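Local coordinates for PatF (Prochloron didemni, PDB 4BG2), which is probably a prenyltransferase-type protein of the cyanobactin pathway that makes patellamides, although its own reaction is not firmly established, at residues S113-N118 with E144-L149; I138-E143 with R171-I176; E45-V50 with C69-T74; R187-P192 with F233-R238. One frame throughout, in Å; residues are numbered along the deposited sequence.

Interaction 1. Residues S113-N118 with E144-L149; sequences SRKIIN and EDTEEL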
loop_
_atom_site.group_PDB
_atom_site.type_symbol
_atom_site.label_atom_id
_atom_site.label_comp_id
_atom_site.label_asym_id
_atom_site.label_seq_id
_atom_site.Cartn_x
_atom_site.Cartn_y
_atom_site.Cartn_z
ATOM N N SER A 113 18.934 -9.492 -5.211
ATOM C CA SER A 113 17.967 -9.862 -6.259
ATOM C C SER A 113 17.912 -8.776 -7.320
ATOM O O SER A 113 17.975 -7.608 -6.994
ATOM C CB SER A 113 16.569 -10.060 -5.702
ATOM O OG SER A 113 15.685 -10.380 -6.759
ATOM N N ARG A 114 17.807 -9.191 -8.582
ATOM C CA ARG A 114 17.595 -8.288 -9.720
ATOM C C ARG A 114 16.132 -8.316 -10.177
ATOM O O ARG A 114 15.806 -7.823 -11.251
ATOM C CB ARG A 114 18.480 -8.696 -10.902
ATOM C CG ARG A 114 19.967 -8.760 -10.587
ATOM C CD ARG A 114 20.786 -9.213 -11.796
ATOM N NE ARG A 114 22.138 -9.655 -11.444
ATOM C CZ ARG A 114 23.159 -9.744 -12.303
ATOM N NH1 ARG A 114 23.011 -9.437 -13.590
ATOM N NH2 ARG A 114 24.346 -10.153 -11.870
ATOM N N LYS A 115 15.248 -8.860 -9.346
ATOM C CA LYS A 115 13.825 -8.985 -9.681
ATOM C C LYS A 115 12.911 -8.077 -8.875
ATOM O O LYS A 115 11.686 -8.207 -8.942
ATOM C CB LYS A 115 13.421 -10.436 -9.510
ATOM C CG LYS A 115 14.241 -11.355 -10.410
ATOM C CD LYS A 115 14.076 -12.804 -10.014
ATOM C CE LYS A 115 14.787 -13.711 -10.978
ATOM N NZ LYS A 115 14.250 -15.077 -10.782
ATOM N N ILE A 116 13.513 -7.137 -8.151
ATOM C CA ILE A 116 12.803 -6.209 -7.290
ATOM C C ILE A 116 12.999 -4.794 -7.843
ATOM O O ILE A 116 14.127 -4.380 -8.136
ATOM C CB ILE A 116 13.299 -6.309 -5.821
ATOM C CG1 ILE A 116 13.014 -7.701 -5.276
ATOM C CG2 ILE A 116 12.608 -5.284 -4.938
ATOM C CD1 ILE A 116 13.622 -8.004 -3.922
ATOM N N ILE A 117 11.893 -4.065 -7.990
ATOM C CA ILE A 117 11.922 -2.687 -8.462
ATOM C C ILE A 117 12.371 -1.768 -7.341
ATOM O O ILE A 117 13.306 -0.993 -7.497
ATOM C CB ILE A 117 10.533 -2.208 -8.968
ATOM C CG1 ILE A 117 10.086 -3.036 -10.174
ATOM C CG2 ILE A 117 10.590 -0.742 -9.358
ATOM C CD1 ILE A 117 8.641 -2.808 -10.581
ATOM N N ASN A 118 11.699 -1.863 -6.211
ATOM C CA ASN A 118 11.976 -0.997 -5.074
ATOM C C ASN A 118 11.227 -1.487 -3.873
ATOM O O ASN A 118 10.453 -2.448 -3.950
ATOM C CB ASN A 118 11.587 0.458 -5.370
ATOM C CG ASN A 118 10.077 0.666 -5.543
ATOM O OD1 ASN A 118 9.249 0.056 -4.872
ATOM N ND2 ASN A 118 9.727 1.593 -6.402
ATOM N N GLU A 144 9.425 -11.051 -14.357
ATOM C CA GLU A 144 10.396 -12.024 -13.880
ATOM C C GLU A 144 9.651 -13.193 -13.238
ATOM O O GLU A 144 8.524 -13.023 -12.755
ATOM C CB GLU A 144 11.343 -11.372 -12.864
ATOM C CG GLU A 144 12.148 -10.200 -13.405
ATOM C CD GLU A 144 13.297 -10.608 -14.317
ATOM O OE1 GLU A 144 13.684 -11.796 -14.354
ATOM O OE2 GLU A 144 13.826 -9.726 -15.023
ATOM N N ASP A 145 10.276 -14.369 -13.246
ATOM C CA ASP A 145 9.815 -15.503 -12.456
ATOM C C ASP A 145 10.300 -15.245 -11.034
ATOM O O ASP A 145 11.506 -15.247 -10.777
ATOM C CB ASP A 145 10.370 -16.829 -12.996
ATOM C CG ASP A 145 10.108 -18.010 -12.060
ATOM O OD1 ASP A 145 9.149 -17.958 -11.257
ATOM O OD2 ASP A 145 10.861 -19.006 -12.139
ATOM N N THR A 146 9.356 -15.004 -10.124
ATOM C CA THR A 146 9.683 -14.496 -8.807
ATOM C C THR A 146 9.200 -15.410 -7.690
ATOM O O THR A 146 8.990 -14.967 -6.558
ATOM C CB THR A 146 9.144 -13.069 -8.637
ATOM O OG1 THR A 146 7.736 -13.040 -8.912
ATOM C CG2 THR A 146 9.862 -12.142 -9.609
ATOM N N GLU A 147 9.098 -16.701 -8.005
ATOM C CA GLU A 147 8.788 -17.731 -7.014
ATOM C C GLU A 147 9.675 -17.710 -5.769
ATOM O O GLU A 147 9.150 -17.884 -4.665
ATOM C CB GLU A 147 8.830 -19.132 -7.626
ATOM C CG GLU A 147 7.485 -19.558 -8.175
ATOM C CD GLU A 147 7.354 -21.050 -8.356
ATOM O OE1 GLU A 147 7.638 -21.784 -7.396
ATOM O OE2 GLU A 147 6.947 -21.491 -9.448
ATOM N N GLU A 148 10.987 -17.491 -5.922
ATOM C CA GLU A 148 11.874 -17.486 -4.744
ATOM C C GLU A 148 11.582 -16.336 -3.760
ATOM O O GLU A 148 11.669 -16.504 -2.539
ATOM C CB GLU A 148 13.361 -17.541 -5.134
ATOM C CG GLU A 148 14.027 -16.240 -5.579
ATOM C CD GLU A 148 13.835 -15.928 -7.057
ATOM O OE1 GLU A 148 12.673 -15.989 -7.543
ATOM O OE2 GLU A 148 14.846 -15.607 -7.728
ATOM N N LEU A 149 11.201 -15.171 -4.285
ATOM C CA LEU A 149 10.799 -14.046 -3.434
ATOM C C LEU A 149 9.527 -14.398 -2.685
ATOM O O LEU A 149 9.421 -14.176 -1.481
ATOM C CB LEU A 149 10.554 -12.782 -4.268
ATOM C CG LEU A 149 11.702 -12.265 -5.130
ATOM C CD1 LEU A 149 11.358 -10.939 -5.778
ATOM C CD2 LEU A 149 12.954 -12.134 -4.284
#
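A salt bridge laid over an apolar patch joins Lys115, just ahead of barrel strand 116-124, to Glu148 in the first turn of helix 147-157. Lys115 NZ donates to Asp145 O at 2.7 Å, almost straight down the carbonyl (C=O...N 167°), and pairs with Glu148 OE2 at 3.2 Å on the syn lone pair of that oxygen. The lysine chain runs extended beyond CG, while Glu148 bends sharply at chi2 (-85°), which curls its carboxylate back to the ammonium. Glu144 crosses the lysine at about a right angle, CB against Lys115 CG at 3.8 Å. In the antiparallel barrel with surrounding helices, consistent with the ABBA prenyltransferase fold, this contact joins the start of an outer helix to the beginning of strand 116-124. Below the charges, Leu149 CD1 rests on Ile116 CG1 at 3.7 Å, with His110 of helix 101-110 touching both residues. Thr146 CG2 meets Lys115 CB at 3.9 Å; Thr146 holds the N-cap position without a capping bond, its OG1 being bonded to Lys204. The bend before the strand is an ST turn, Ser113 OG accepting from Lys115 N at 3.0 Å.

Interaction 2. Residues I138-E143 with R171-I176; sequences IHIKPE and RDTMVI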
loop_
_atom_site.group_PDB
_atom_site.type_symbol
_atom_site.label_atom_id
_atom_site.label_comp_id
_atom_site.label_asym_id
_atom_site.label_seq_id
_atom_site.Cartn_x
_atom_site.Cartn_y
_atom_site.Cartn_z
ATOM N N ILE A 138 7.297 -4.145 -0.894
ATOM C CA ILE A 138 8.272 -4.510 -1.892
ATOM C C ILE A 138 7.525 -4.668 -3.220
ATOM O O ILE A 138 6.603 -5.474 -3.326
ATOM C CB ILE A 138 8.940 -5.863 -1.554
ATOM C CG1 ILE A 138 9.453 -5.888 -0.120
ATOM C CG2 ILE A 138 10.035 -6.219 -2.558
ATOM C CD1 ILE A 138 10.593 -4.971 0.154
ATOM N N HIS A 139 7.945 -3.931 -4.238
ATOM C CA HIS A 139 7.373 -4.059 -5.576
ATOM C C HIS A 139 8.272 -4.899 -6.471
ATOM O O HIS A 139 9.421 -4.559 -6.695
ATOM C CB HIS A 139 7.155 -2.695 -6.190
ATOM C CG HIS A 139 6.079 -1.926 -5.518
ATOM N ND1 HIS A 139 4.748 -2.243 -5.659
ATOM C CD2 HIS A 139 6.126 -0.859 -4.687
ATOM C CE1 HIS A 139 4.019 -1.397 -4.953
ATOM N NE2 HIS A 139 4.833 -0.557 -4.340
ATOM N N ILE A 140 7.710 -5.997 -6.966
ATOM C CA ILE A 140 8.438 -7.004 -7.705
ATOM C C ILE A 140 8.268 -6.729 -9.189
ATOM O O ILE A 140 7.227 -6.225 -9.596
ATOM C CB ILE A 140 7.881 -8.399 -7.347
ATOM C CG1 ILE A 140 8.039 -8.652 -5.844
ATOM C CG2 ILE A 140 8.570 -9.494 -8.133
ATOM C CD1 ILE A 140 7.141 -9.748 -5.317
ATOM N N LYS A 141 9.290 -7.048 -9.991
ATOM C CA LYS A 141 9.217 -6.846 -11.439
ATOM C C LYS A 141 8.184 -7.810 -11.995
ATOM O O LYS A 141 8.265 -9.006 -11.726
ATOM C CB LYS A 141 10.579 -7.064 -12.097
ATOM C CG LYS A 141 11.597 -5.998 -11.736
ATOM C CD LYS A 141 12.871 -6.133 -12.548
ATOM C CE LYS A 141 13.888 -5.087 -12.139
ATOM N NZ LYS A 141 15.240 -5.395 -12.688
ATOM N N PRO A 142 7.193 -7.298 -12.745
ATOM C CA PRO A 142 6.120 -8.165 -13.266
ATOM C C PRO A 142 6.550 -9.276 -14.201
ATOM O O PRO A 142 5.900 -10.318 -14.219
ATOM C CB PRO A 142 5.222 -7.188 -14.017
ATOM C CG PRO A 142 5.388 -5.921 -13.268
ATOM C CD PRO A 142 6.851 -5.883 -12.920
ATOM N N GLU A 143 7.617 -9.055 -14.977
ATOM C CA GLU A 143 8.020 -9.989 -16.037
ATOM C C GLU A 143 9.150 -10.937 -15.649
ATOM O O GLU A 143 9.752 -11.570 -16.509
ATOM C CB GLU A 143 8.406 -9.214 -17.307
ATOM C CG GLU A 143 7.201 -8.629 -18.018
ATOM C CD GLU A 143 6.344 -9.708 -18.665
ATOM O OE1 GLU A 143 6.835 -10.367 -19.620
ATOM O OE2 GLU A 143 5.184 -9.894 -18.208
ATOM N N ARG A 171 3.059 -17.847 -7.700
ATOM C CA ARG A 171 3.228 -17.452 -9.099
ATOM C C ARG A 171 2.859 -15.994 -9.411
ATOM O O ARG A 171 3.532 -15.370 -10.218
ATOM C CB ARG A 171 2.409 -18.361 -10.019
ATOM C CG ARG A 171 2.794 -19.842 -10.015
ATOM C CD ARG A 171 4.242 -20.106 -10.403
ATOM N NE ARG A 171 4.654 -19.367 -11.604
ATOM C CZ ARG A 171 5.906 -19.311 -12.071
ATOM N NH1 ARG A 171 6.892 -19.956 -11.459
ATOM N NH2 ARG A 171 6.175 -18.606 -13.161
ATOM N N ASP A 172 1.815 -15.441 -8.786
ATOM C CA ASP A 172 1.309 -14.104 -9.163
ATOM C C ASP A 172 1.580 -12.966 -8.162
ATOM O O ASP A 172 1.159 -11.825 -8.394
ATOM C CB ASP A 172 -0.189 -14.190 -9.461
ATOM C CG ASP A 172 -0.493 -14.979 -10.750
ATOM O OD1 ASP A 172 0.450 -15.303 -11.528
ATOM O OD2 ASP A 172 -1.683 -15.269 -10.986
ATOM N N THR A 173 2.287 -13.262 -7.067
ATOM C CA THR A 173 2.627 -12.231 -6.070
ATOM C C THR A 173 3.479 -11.183 -6.749
ATOM O O THR A 173 4.547 -11.469 -7.274
ATOM C CB THR A 173 3.322 -12.831 -4.825
ATOM O OG1 THR A 173 2.362 -13.572 -4.085
ATOM C CG2 THR A 173 3.892 -11.758 -3.899
HETATM N N MSE A 174 2.976 -9.958 -6.760
HETATM C CA MSE A 174 3.693 -8.835 -7.353
HETATM C C MSE A 174 4.064 -7.784 -6.321
HETATM O O MSE A 174 4.893 -6.945 -6.583
HETATM C CB MSE A 174 2.798 -8.205 -8.412
HETATM C CG MSE A 174 3.554 -7.785 -9.660
HETATM SE SE MSE A 174 2.174 -7.110 -10.932
HETATM C CE MSE A 174 1.919 -5.366 -10.046
ATOM N N VAL A 175 3.426 -7.819 -5.163
ATOM C CA VAL A 175 3.748 -6.919 -4.069
ATOM C C VAL A 175 3.804 -7.744 -2.780
ATOM O O VAL A 175 2.975 -8.622 -2.552
ATOM C CB VAL A 175 2.676 -5.802 -3.870
ATOM C CG1 VAL A 175 3.205 -4.725 -2.948
ATOM C CG2 VAL A 175 2.237 -5.174 -5.175
ATOM N N ILE A 176 4.753 -7.415 -1.916
ATOM C CA ILE A 176 4.815 -7.968 -0.570
ATOM C C ILE A 176 4.809 -6.822 0.440
ATOM O O ILE A 176 5.612 -5.898 0.352
ATOM C CB ILE A 176 6.069 -8.833 -0.380
ATOM C CG1 ILE A 176 6.061 -9.987 -1.382
ATOM C CG2 ILE A 176 6.136 -9.354 1.051
ATOM C CD1 ILE A 176 7.425 -10.627 -1.575
#
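Ile138 pairs with Ile176 and His139 with Val175 where neighbouring antiparallel strands 133-140 and 173-181 of the closed barrel run side by side. The tight part is the backbone and the isoleucine face. Ile138 and Ile176 form a hydrogen-bonded pair, Ile138 N to Ile176 O at 2.7 Å and Ile176 N to Ile138 O at 3.0 Å. Ile140 N adds a bond to Met174 O at 3.0 Å. On this face Ile140 CD1 abuts Ile176 CD1 at 3.9 Å, and Phe106 of helix 101-110 packs on Ile138 and Ile176.

The other face, opposite that helix and so probably lining the barrel interior, is more open, and both of its residues, His139 and Val175, keep some solvent exposure. With CG beside the backbone N (chi1 -69°), the His139 ring comes alongside Val175 and points the same way, ND1 lying 3.9 Å from Val175 CG2. A glycine in place of His139 would probably leave the Val175 methyls without their flat neighbour and open a gap beside them on this face. Past the last backbone bond, that of Ile140 N to Met174 O, the chains part, and the contact thins out to side chains at the surface. There the selenomethionine Met174, bent at chi3, brings its SE to 4.1 Å from Pro142 CG.

Interaction 3. Residues E45-V50 with C69-T74; sequences EGSCSV and CNNQGT
Backbone bonds come first: Ser49 and Cys69 form a hydrogen-bonded antiparallel pair, with Ser49 N to Cys69 O at 2.9 Å and Cys69 N to Ser49 O at 3.2 Å. One step on, Cys48 faces Asn70 in a non-hydrogen-bonded pair, and Asn71 N then donates to Ser47 O at 2.9 Å. A CA-H...O contact from Cys48 CA to Cys69 O supplements these bonds.

Amide side chains take over where the strands end. Asn70, its CG anti to the backbone N (chi1 180°), sends ND2 to Glu45 O at 2.9 Å, donor and acceptor nearly coplanar with both groups, while its OD1 accepts from Gln72 N at 2.7 Å in an Asx turn. These are the open ends of the hairpin of strands 48-57 and 60-70, at the seam of the barrel: Cys48 and Val50 also bond to the chain around strand 295-303, at Asp304 and Gln302. An alanine replacing Asn70 would remove both bonds, which would probably leave Glu45 O without its mate and let the turn into Gln72 relax. The extended Gln72 chain offers OE1 to Ser47 N at 2.9 Å, the donor standing above the plane of the side-chain carbonyl rather than on a lone pair.

Steric fit is close here. A CB on Gly46 would clash with Gln72 OE1 and Asn70 ND2. Ser47 O and Asn71 OD1, two acceptors, approach to 3.0 Å without bonding, while Ser47 OG turns to Asp304.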
loop_
_atom_site.group_PDB
_atom_site.type_symbol
_atom_site.label_atom_id
_atom_site.label_comp_id
_atom_site.label_asym_id
_atom_site.label_seq_id
_atom_site.Cartn_x
_atom_site.Cartn_y
_atom_site.Cartn_z
ATOM N N GLU A 45 15.648 10.581 -3.431
ATOM C CA GLU A 45 16.097 11.235 -4.658
ATOM C C GLU A 45 15.261 10.820 -5.870
ATOM O O GLU A 45 14.716 9.710 -5.924
ATOM C CB GLU A 45 17.590 10.966 -4.921
ATOM C CG GLU A 45 18.550 11.768 -4.032
ATOM C CD GLU A 45 18.309 13.281 -4.077
ATOM O OE1 GLU A 45 17.961 13.812 -5.164
ATOM O OE2 GLU A 45 18.453 13.941 -3.018
ATOM N N GLY A 46 15.168 11.724 -6.842
ATOM C CA GLY A 46 14.404 11.479 -8.062
ATOM C C GLY A 46 12.941 11.838 -7.884
ATOM O O GLY A 46 12.588 12.611 -7.012
ATOM N N SER A 47 12.089 11.259 -8.711
ATOM C CA SER A 47 10.674 11.566 -8.692
ATOM C C SER A 47 9.963 10.474 -7.905
ATOM O O SER A 47 10.217 9.287 -8.121
ATOM C CB SER A 47 10.149 11.612 -10.128
ATOM O OG SER A 47 8.781 11.960 -10.153
ATOM N N CYS A 48 9.067 10.888 -7.015
ATOM C CA CYS A 48 8.295 9.989 -6.178
ATOM C C CYS A 48 6.803 10.056 -6.455
ATOM O O CYS A 48 6.284 11.065 -6.922
ATOM C CB CYS A 48 8.517 10.339 -4.714
ATOM S SG CYS A 48 10.149 9.859 -4.085
ATOM N N SER A 49 6.124 8.962 -6.146
ATOM C CA SER A 49 4.681 8.958 -6.032
ATOM C C SER A 49 4.302 8.895 -4.558
ATOM O O SER A 49 4.969 8.231 -3.756
ATOM C CB SER A 49 4.068 7.803 -6.832
ATOM O OG SER A 49 3.861 6.687 -6.003
ATOM N N VAL A 50 3.275 9.640 -4.180
ATOM C CA VAL A 50 2.767 9.612 -2.829
ATOM C C VAL A 50 1.381 9.027 -2.876
ATOM O O VAL A 50 0.500 9.569 -3.569
ATOM C CB VAL A 50 2.690 11.015 -2.199
ATOM C CG1 VAL A 50 2.108 10.932 -0.792
ATOM C CG2 VAL A 50 4.053 11.689 -2.198
ATOM N N CYS A 69 7.220 6.182 -2.770
ATOM C CA CYS A 69 8.388 5.562 -3.388
ATOM C C CYS A 69 8.806 6.265 -4.658
ATOM O O CYS A 69 8.022 6.982 -5.286
ATOM C CB CYS A 69 8.131 4.081 -3.689
ATOM S SG CYS A 69 6.882 3.773 -4.973
ATOM N N ASN A 70 10.053 6.007 -5.040
ATOM C CA ASN A 70 10.573 6.464 -6.296
ATOM C C ASN A 70 9.823 5.756 -7.417
ATOM O O ASN A 70 9.570 4.560 -7.350
ATOM C CB ASN A 70 12.082 6.203 -6.370
ATOM C CG ASN A 70 12.673 6.660 -7.671
ATOM O OD1 ASN A 70 12.431 6.055 -8.716
ATOM N ND2 ASN A 70 13.430 7.749 -7.631
ATOM N N ASN A 71 9.429 6.518 -8.420
ATOM C CA ASN A 71 8.591 6.008 -9.488
ATOM C C ASN A 71 9.338 6.015 -10.811
ATOM O O ASN A 71 8.721 5.869 -11.844
ATOM C CB ASN A 71 7.266 6.799 -9.562
ATOM C CG ASN A 71 7.458 8.282 -9.881
ATOM O OD1 ASN A 71 8.462 8.705 -10.464
ATOM N ND2 ASN A 71 6.465 9.074 -9.527
ATOM N N GLN A 72 10.667 6.179 -10.760
ATOM C CA GLN A 72 11.526 6.161 -11.946
ATOM C C GLN A 72 12.435 4.923 -11.974
ATOM O O GLN A 72 13.588 4.985 -11.541
ATOM C CB GLN A 72 12.451 7.377 -11.953
ATOM C CG GLN A 72 11.799 8.730 -12.074
ATOM C CD GLN A 72 12.814 9.821 -11.825
ATOM O OE1 GLN A 72 13.496 9.820 -10.797
ATOM N NE2 GLN A 72 12.938 10.746 -12.767
ATOM N N GLY A 73 11.923 3.805 -12.465
ATOM C CA GLY A 73 12.711 2.589 -12.576
ATOM C C GLY A 73 13.128 1.925 -11.270
ATOM O O GLY A 73 12.438 2.000 -10.272
ATOM N N THR A 74 14.291 1.292 -11.288
ATOM C CA THR A 74 14.709 0.421 -10.219
ATOM C C THR A 74 15.601 1.120 -9.215
ATOM O O THR A 74 16.671 1.573 -9.573
ATOM C CB THR A 74 15.441 -0.804 -10.790
ATOM O OG1 THR A 74 14.485 -1.615 -11.475
ATOM C CG2 THR A 74 16.098 -1.644 -9.682
#

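Interaction 4. Residues R187-P192 with F233-R238; sequences RVDLGP and FFSKTR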
loop_
_atom_site.group_PDB
_atom_site.type_symbol
_atom_site.label_atom_id
_atom_site.label_comp_id
_atom_site.label_asym_id
_atom_site.label_seq_id
_atom_site.Cartn_x
_atom_site.Cartn_y
_atom_site.Cartn_z
ATOM N N ARG A 187 3.124 -7.946 10.520
ATOM C CA ARG A 187 2.381 -8.741 9.576
ATOM C C ARG A 187 3.068 -8.710 8.221
ATOM O O ARG A 187 3.723 -7.740 7.858
ATOM C CB ARG A 187 0.932 -8.223 9.441
ATOM C CG ARG A 187 -0.024 -9.170 8.722
ATOM C CD ARG A 187 -1.433 -8.565 8.517
ATOM N NE ARG A 187 -1.366 -7.529 7.509
ATOM C CZ ARG A 187 -1.389 -6.220 7.750
ATOM N NH1 ARG A 187 -1.569 -5.737 8.974
ATOM N NH2 ARG A 187 -1.246 -5.382 6.739
ATOM N N VAL A 188 2.889 -9.799 7.490
ATOM C CA VAL A 188 3.368 -9.945 6.143
ATOM C C VAL A 188 2.116 -10.175 5.263
ATOM O O VAL A 188 1.326 -11.068 5.530
ATOM C CB VAL A 188 4.348 -11.140 6.015
ATOM C CG1 VAL A 188 4.866 -11.283 4.605
ATOM C CG2 VAL A 188 5.521 -10.987 6.972
ATOM N N ASP A 189 1.976 -9.350 4.226
ATOM C CA ASP A 189 0.910 -9.446 3.254
ATOM C C ASP A 189 1.495 -9.947 1.926
ATOM O O ASP A 189 2.430 -9.360 1.412
ATOM C CB ASP A 189 0.277 -8.059 3.036
ATOM C CG ASP A 189 -0.817 -7.730 4.051
ATOM O OD1 ASP A 189 -1.312 -8.648 4.755
ATOM O OD2 ASP A 189 -1.184 -6.544 4.158
ATOM N N LEU A 190 0.938 -11.026 1.377
ATOM C CA LEU A 190 1.273 -11.486 0.023
ATOM C C LEU A 190 0.241 -11.013 -0.974
ATOM O O LEU A 190 -0.958 -11.216 -0.777
ATOM C CB LEU A 190 1.399 -13.004 -0.043
ATOM C CG LEU A 190 2.819 -13.448 0.314
ATOM C CD1 LEU A 190 2.885 -13.710 1.805
ATOM C CD2 LEU A 190 3.278 -14.656 -0.491
ATOM N N GLY A 191 0.720 -10.360 -2.031
ATOM C CA GLY A 191 -0.133 -9.544 -2.890
ATOM C C GLY A 191 -0.106 -9.985 -4.333
ATOM O O GLY A 191 0.530 -9.345 -5.156
ATOM N N PRO A 192 -0.764 -11.106 -4.638
ATOM C CA PRO A 192 -0.959 -11.432 -6.030
ATOM C C PRO A 192 -1.812 -10.376 -6.742
ATOM O O PRO A 192 -2.751 -9.826 -6.154
ATOM C CB PRO A 192 -1.686 -12.781 -5.980
ATOM C CG PRO A 192 -2.367 -12.781 -4.681
ATOM C CD PRO A 192 -1.378 -12.104 -3.761
ATOM N N PHE A 233 -4.618 -9.069 -1.044
ATOM C CA PHE A 233 -3.607 -9.367 -0.047
ATOM C C PHE A 233 -4.037 -10.486 0.875
ATOM O O PHE A 233 -5.046 -10.386 1.556
ATOM C CB PHE A 233 -3.260 -8.128 0.779
ATOM C CG PHE A 233 -2.303 -7.190 0.113
ATOM C CD1 PHE A 233 -1.060 -7.617 -0.303
ATOM C CD2 PHE A 233 -2.621 -5.849 -0.030
ATOM C CE1 PHE A 233 -0.168 -6.728 -0.875
ATOM C CE2 PHE A 233 -1.743 -4.952 -0.607
ATOM C CZ PHE A 233 -0.520 -5.396 -1.049
ATOM N N PHE A 234 -3.266 -11.565 0.874
ATOM C CA PHE A 234 -3.434 -12.655 1.824
ATOM C C PHE A 234 -2.395 -12.581 2.959
ATOM O O PHE A 234 -1.255 -12.150 2.758
ATOM C CB PHE A 234 -3.289 -13.972 1.084
ATOM C CG PHE A 234 -4.374 -14.200 0.055
ATOM C CD1 PHE A 234 -4.284 -13.629 -1.194
ATOM C CD2 PHE A 234 -5.491 -14.947 0.372
ATOM C CE1 PHE A 234 -5.288 -13.818 -2.134
ATOM C CE2 PHE A 234 -6.502 -15.142 -0.550
ATOM C CZ PHE A 234 -6.403 -14.572 -1.802
ATOM N N SER A 235 -2.795 -13.019 4.144
ATOM C CA SER A 235 -1.890 -13.093 5.284
ATOM C C SER A 235 -2.411 -14.119 6.255
ATOM O O SER A 235 -3.615 -14.280 6.391
ATOM C CB SER A 235 -1.822 -11.740 6.022
ATOM O OG SER A 235 -0.814 -11.724 7.041
ATOM N N LYS A 236 -1.497 -14.737 6.996
ATOM C CA LYS A 236 -1.862 -15.560 8.156
ATOM C C LYS A 236 -2.750 -14.771 9.124
ATOM O O LYS A 236 -3.504 -15.337 9.883
ATOM C CB LYS A 236 -0.628 -15.947 8.964
ATOM C CG LYS A 236 -0.877 -17.061 9.972
ATOM C CD LYS A 236 0.404 -17.396 10.712
ATOM C CE LYS A 236 0.225 -18.580 11.655
ATOM N NZ LYS A 236 -0.581 -18.219 12.866
ATOM N N THR A 237 -2.583 -13.454 9.137
ATOM C CA THR A 237 -3.263 -12.586 10.064
ATOM C C THR A 237 -4.661 -12.223 9.585
ATOM O O THR A 237 -5.448 -11.671 10.348
ATOM C CB THR A 237 -2.432 -11.312 10.234
ATOM O OG1 THR A 237 -1.258 -11.618 11.006
ATOM C CG2 THR A 237 -3.215 -10.230 10.907
ATOM N N ARG A 238 -4.987 -12.561 8.344
ATOM C CA ARG A 238 -6.262 -12.177 7.753
ATOM C C ARG A 238 -7.158 -13.393 7.565
ATOM O O ARG A 238 -6.773 -14.395 6.935
ATOM C CB ARG A 238 -6.019 -11.533 6.403
ATOM C CG ARG A 238 -5.381 -10.166 6.484
ATOM C CD ARG A 238 -5.210 -9.602 5.082
ATOM N NE ARG A 238 -4.355 -8.404 5.055
ATOM C CZ ARG A 238 -4.769 -7.147 5.226
ATOM N NH1 ARG A 238 -6.062 -6.888 5.439
ATOM N NH2 ARG A 238 -3.878 -6.134 5.184
HETATM O O HOH W 1 1.603 -12.351 8.456
#
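Both oxygens of Asp189 are gripped from opposite faces of the carboxylate by two arginines, making a salt-bridge network where barrel strand 186-194 meets the chain leaving strand 229-233. Across the contact, Arg238 binds side-on, NE to Asp189 OD1 at 3.1 Å and NH2 to Asp189 OD2 at 2.9 Å. From its own strand Arg187 does the same with NE and NH2. Its chain is bent at chi3 (72°), which turns the guanidinium edge back toward Asp189, and NH1 goes on to Glu179. Four bonds thus hold the carboxylate against rotation, and the shared negative charge probably offsets the closeness of the two guanidinium groups, whose planes stand 73° apart. Arg187 CD also packs on Thr237 CB at 3.4 Å, within the type I turn from Ser235 to Arg238.

Ser235 OG bonds to Val188 O at 2.7 Å, from above the carbonyl plane, and also to Asp157 and to a water that in turn takes the N-H of Val188. Next along, Leu190 and Phe234 form a single antiparallel hydrogen-bonded bridge, Leu190 N to Phe234 O at 2.8 Å. The Phe233 ring lies so near Gly191, CD1 to CA 3.4 Å, that a CB there would clash with it. On the helix side, where Leu169 covers both residues, Pro192 CG touches the edge of the Phe234 ring, 4.0 Å from CE1.

All four contacts belong to one closed antiparallel sheet. Interactions 1 and 2, centres 7 Å apart, meet across the neighbouring strands 116-124 and 133-140: Ile117 N probably bonds to His139 O at 2.8 Å, and Glu147 OE2 meets Arg171 NH1 in a salt bridge. Interaction 2 passes to interaction 4 through the next pair of strands, Met174 N lying 3.0 Å from Gly191 O. On the other flank, Asn118 ND2 packs 3.1 Å from Asn70 O, joining interaction 1 to interaction 3. Interactions 3 and 4, about 25 Å apart between centres, lie on opposite sides of the chain's centre. In related prenyltransferases the barrel interior holds the active site.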